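Local coordinates for protein putative deoxyribonuclease yjjV (Escherichia coli, PDB 1ZZM) that is a TatD-type metal-dependent hydrolase, probably acting on ester bonds with two divalent metal ions bound per subunit, at residues A[142-145]-A[146-150]. Residues are numbered along the deposited sequence; the frame is centred on the assembly and turned at random.
With ZN (zinc ion), chain D.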
ATOM      1  N   ALA A 142       5.388 -13.494   5.976  1.00 12.12           N
ATOM      2  CA  ALA A 142       6.809 -13.646   5.626  1.00 13.41           C
ATOM      3  C   ALA A 142       7.134 -15.089   5.194  1.00 15.98           C
ATOM      4  O   ALA A 142       7.960 -15.313   4.294  1.00 12.44           O
ATOM      5  CB  ALA A 142       7.696 -13.257   6.812  1.00 13.98           C
ATOM      6  N   MET A 143       6.510 -16.064   5.847  1.00 13.19           N
ATOM      7  CA  MET A 143       6.748 -17.456   5.498  1.00 16.78           C
ATOM      8  C   MET A 143       6.367 -17.715   4.027  1.00 14.25           C
ATOM      9  O   MET A 143       7.125 -18.353   3.293  1.00 13.11           O
ATOM     10  CB  MET A 143       5.938 -18.372   6.421  1.00 17.74           C
ATOM     11  CG  MET A 143       6.064 -19.851   6.102  1.00 23.31           C
ATOM     12  SD  MET A 143       4.677 -20.774   6.904  1.00 29.55           S
ATOM     13  CE  MET A 143       3.254 -20.168   5.886  1.00 27.84           C
ATOM     14  N   HIS A 144       5.209 -17.199   3.603  1.00 12.64           N
ATOM     15  CA  HIS A 144       4.743 -17.351   2.216  1.00 13.30           C
ATOM     16  C   HIS A 144       5.647 -16.551   1.261  1.00 13.80           C
ATOM     17  O   HIS A 144       6.027 -17.057   0.210  1.00 12.19           O
ATOM     18  CB  HIS A 144       3.273 -16.864   2.045  1.00 12.49           C
ATOM     19  CG  HIS A 144       2.245 -17.760   2.694  1.00 15.33           C
ATOM     20  ND1 HIS A 144       1.926 -19.009   2.207  1.00 15.23           N
ATOM     21  CD2 HIS A 144       1.519 -17.611   3.829  1.00 13.37           C
ATOM     22  CE1 HIS A 144       1.058 -19.595   3.015  1.00 16.52           C
ATOM     23  NE2 HIS A 144       0.797 -18.768   4.011  1.00 15.32           N
ATOM     24  N   LEU A 145       5.996 -15.307   1.612  1.00 12.53           N
ATOM     25  CA  LEU A 145       6.859 -14.533   0.694  1.00 12.98           C
ATOM     26  C   LEU A 145       8.198 -15.235   0.470  1.00 14.13           C
ATOM     27  O   LEU A 145       8.720 -15.276  -0.659  1.00 14.16           O
ATOM     28  CB  LEU A 145       7.110 -13.124   1.220  1.00 11.43           C
ATOM     29  CG  LEU A 145       5.808 -12.330   1.483  1.00 13.54           C
ATOM     30  CD1 LEU A 145       6.151 -10.971   2.111  1.00 11.82           C
ATOM     31  CD2 LEU A 145       5.026 -12.143   0.200  1.00 13.52           C
ATOM     32  N   LYS A 146       8.785 -15.739   1.550  1.00 11.30           N
ATOM     33  CA  LYS A 146      10.048 -16.432   1.396  1.00 16.64           C
ATOM     34  C   LYS A 146       9.879 -17.628   0.442  1.00 15.43           C
ATOM     35  O   LYS A 146      10.657 -17.802  -0.485  1.00 13.89           O
ATOM     36  CB  LYS A 146      10.571 -16.900   2.748  1.00 15.91           C
ATOM     37  CG  LYS A 146      11.971 -17.567   2.647  1.00 19.99           C
ATOM     38  CD  LYS A 146      12.287 -18.334   3.916  1.00 30.11           C
ATOM     39  CE  LYS A 146      13.661 -19.020   3.866  1.00 31.88           C
ATOM     40  NZ  LYS A 146      14.761 -18.035   4.098  1.00 38.76           N
ATOM     41  N   ARG A 147       8.841 -18.426   0.645  1.00 13.99           N
ATOM     42  CA  ARG A 147       8.613 -19.589  -0.203  1.00 15.41           C
ATOM     43  C   ARG A 147       8.355 -19.323  -1.667  1.00 16.44           C
ATOM     44  O   ARG A 147       8.905 -20.005  -2.537  1.00 17.56           O
ATOM     45  CB  ARG A 147       7.424 -20.397   0.331  1.00 16.38           C
ATOM     46  CG  ARG A 147       7.750 -21.067   1.628  1.00 21.02           C
ATOM     47  CD  ARG A 147       6.649 -21.949   2.099  1.00 24.81           C
ATOM     48  NE  ARG A 147       7.112 -22.704   3.262  1.00 27.32           N
ATOM     49  CZ  ARG A 147       6.302 -23.198   4.183  1.00 31.56           C
ATOM     50  NH1 ARG A 147       4.998 -23.011   4.071  1.00 27.39           N
ATOM     51  NH2 ARG A 147       6.800 -23.864   5.219  1.00 32.63           N
ATOM     52  N   HIS A 148       7.535 -18.318  -1.955  1.00 14.34           N
ATOM     53  CA  HIS A 148       7.170 -18.080  -3.333  1.00 13.51           C
ATOM     54  C   HIS A 148       8.106 -17.220  -4.153  1.00 15.36           C
ATOM     55  O   HIS A 148       7.992 -17.186  -5.363  1.00 15.83           O
ATOM     56  CB  HIS A 148       5.710 -17.653  -3.356  1.00 14.29           C
ATOM     57  CG  HIS A 148       4.841 -18.624  -2.619  1.00 16.36           C
ATOM     58  ND1 HIS A 148       4.835 -19.975  -2.917  1.00 18.25           N
ATOM     59  CD2 HIS A 148       4.054 -18.477  -1.527  1.00 14.42           C
ATOM     60  CE1 HIS A 148       4.084 -20.613  -2.039  1.00 19.19           C
ATOM     61  NE2 HIS A 148       3.602 -19.728  -1.183  1.00 14.60           N
ATOM     62  N   ASP A 149       9.029 -16.544  -3.472  1.00 14.76           N
ATOM     63  CA  ASP A 149      10.098 -15.791  -4.121  1.00 16.78           C
ATOM     64  C   ASP A 149       9.686 -15.013  -5.368  1.00 16.96           C
ATOM     65  O   ASP A 149      10.014 -15.379  -6.502  1.00 16.75           O
ATOM     66  CB  ASP A 149      11.201 -16.814  -4.438  1.00 18.94           C
ATOM     67  CG  ASP A 149      12.430 -16.193  -5.047  1.00 22.25           C
ATOM     68  OD1 ASP A 149      12.779 -15.027  -4.731  1.00 20.92           O
ATOM     69  OD2 ASP A 149      13.060 -16.907  -5.847  1.00 27.61           O
ATOM     70  N   LEU A 150       8.960 -13.931  -5.156  1.00 12.84           N
ATOM     71  CA  LEU A 150       8.510 -13.097  -6.265  1.00 14.90           C
ATOM     72  C   LEU A 150       9.672 -12.205  -6.676  1.00 12.94           C
ATOM     73  O   LEU A 150      10.186 -11.447  -5.860  1.00 12.56           O
ATOM     74  CB  LEU A 150       7.337 -12.204  -5.836  1.00 12.83           C
ATOM     75  CG  LEU A 150       5.991 -12.885  -5.609  1.00 19.76           C
ATOM     76  CD1 LEU A 150       6.072 -13.746  -4.367  1.00 22.99           C
ATOM     77  CD2 LEU A 150       4.887 -11.820  -5.482  1.00 21.29           C
TER
HETATM   78 ZN    ZN D 403       2.225 -19.919   0.270  1.00 14.43          ZN
HETATM   79  O   HOH W   1       9.013 -13.195  -2.251  1.00 11.53           O
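His144 and His148, one helical turn apart on helix 138-148, grip the same zinc ion. His144 binds through ND1 at 2.2 Å from the zinc, His148 through NE2 at 2.0 Å. The two rings lie side by side, their planes only 16° apart, and meet rim to rim without stacking. In both residues CG stands beside the backbone N (chi1 -71° in His144, -52° in His148), which sends the rings out the same way, toward the metal. Asp117 OD2, from helix 109-125, is the third protein ligand, and Gln113 OE1 of that helix accepts a hydrogen bond from His144 NE2, fixing the ring's rotation.

Beside this site Met143 bends at chi3: its CG sits over the centre of one face of the Arg147 guanidinium, SD lies 3.6 Å from Arg147 NH1, and CE rests on a His144 face near the rim. With an alanine at Met143 the thioether chain is gone, and the guanidinium would probably be freer to swing while the His144 ring loses the methyl contact near its rim.

Behind the side chains, His148 N donates to His144 O at 2.9 Å, a regular helical bond between the two zinc-binding residues. The helix then ends: Asp149, with positive phi, still donates from N to Leu145 O at 3.1 Å, and a water links that oxygen to Leu150 N. The arrangement is an i, i+4 histidine pair on a helix of the beta-alpha-beta unit 130-156 in the TatD TIM-barrel fold, its zinc distinct from those bound by His9, His11, Glu97, His133, His157 and Asp207.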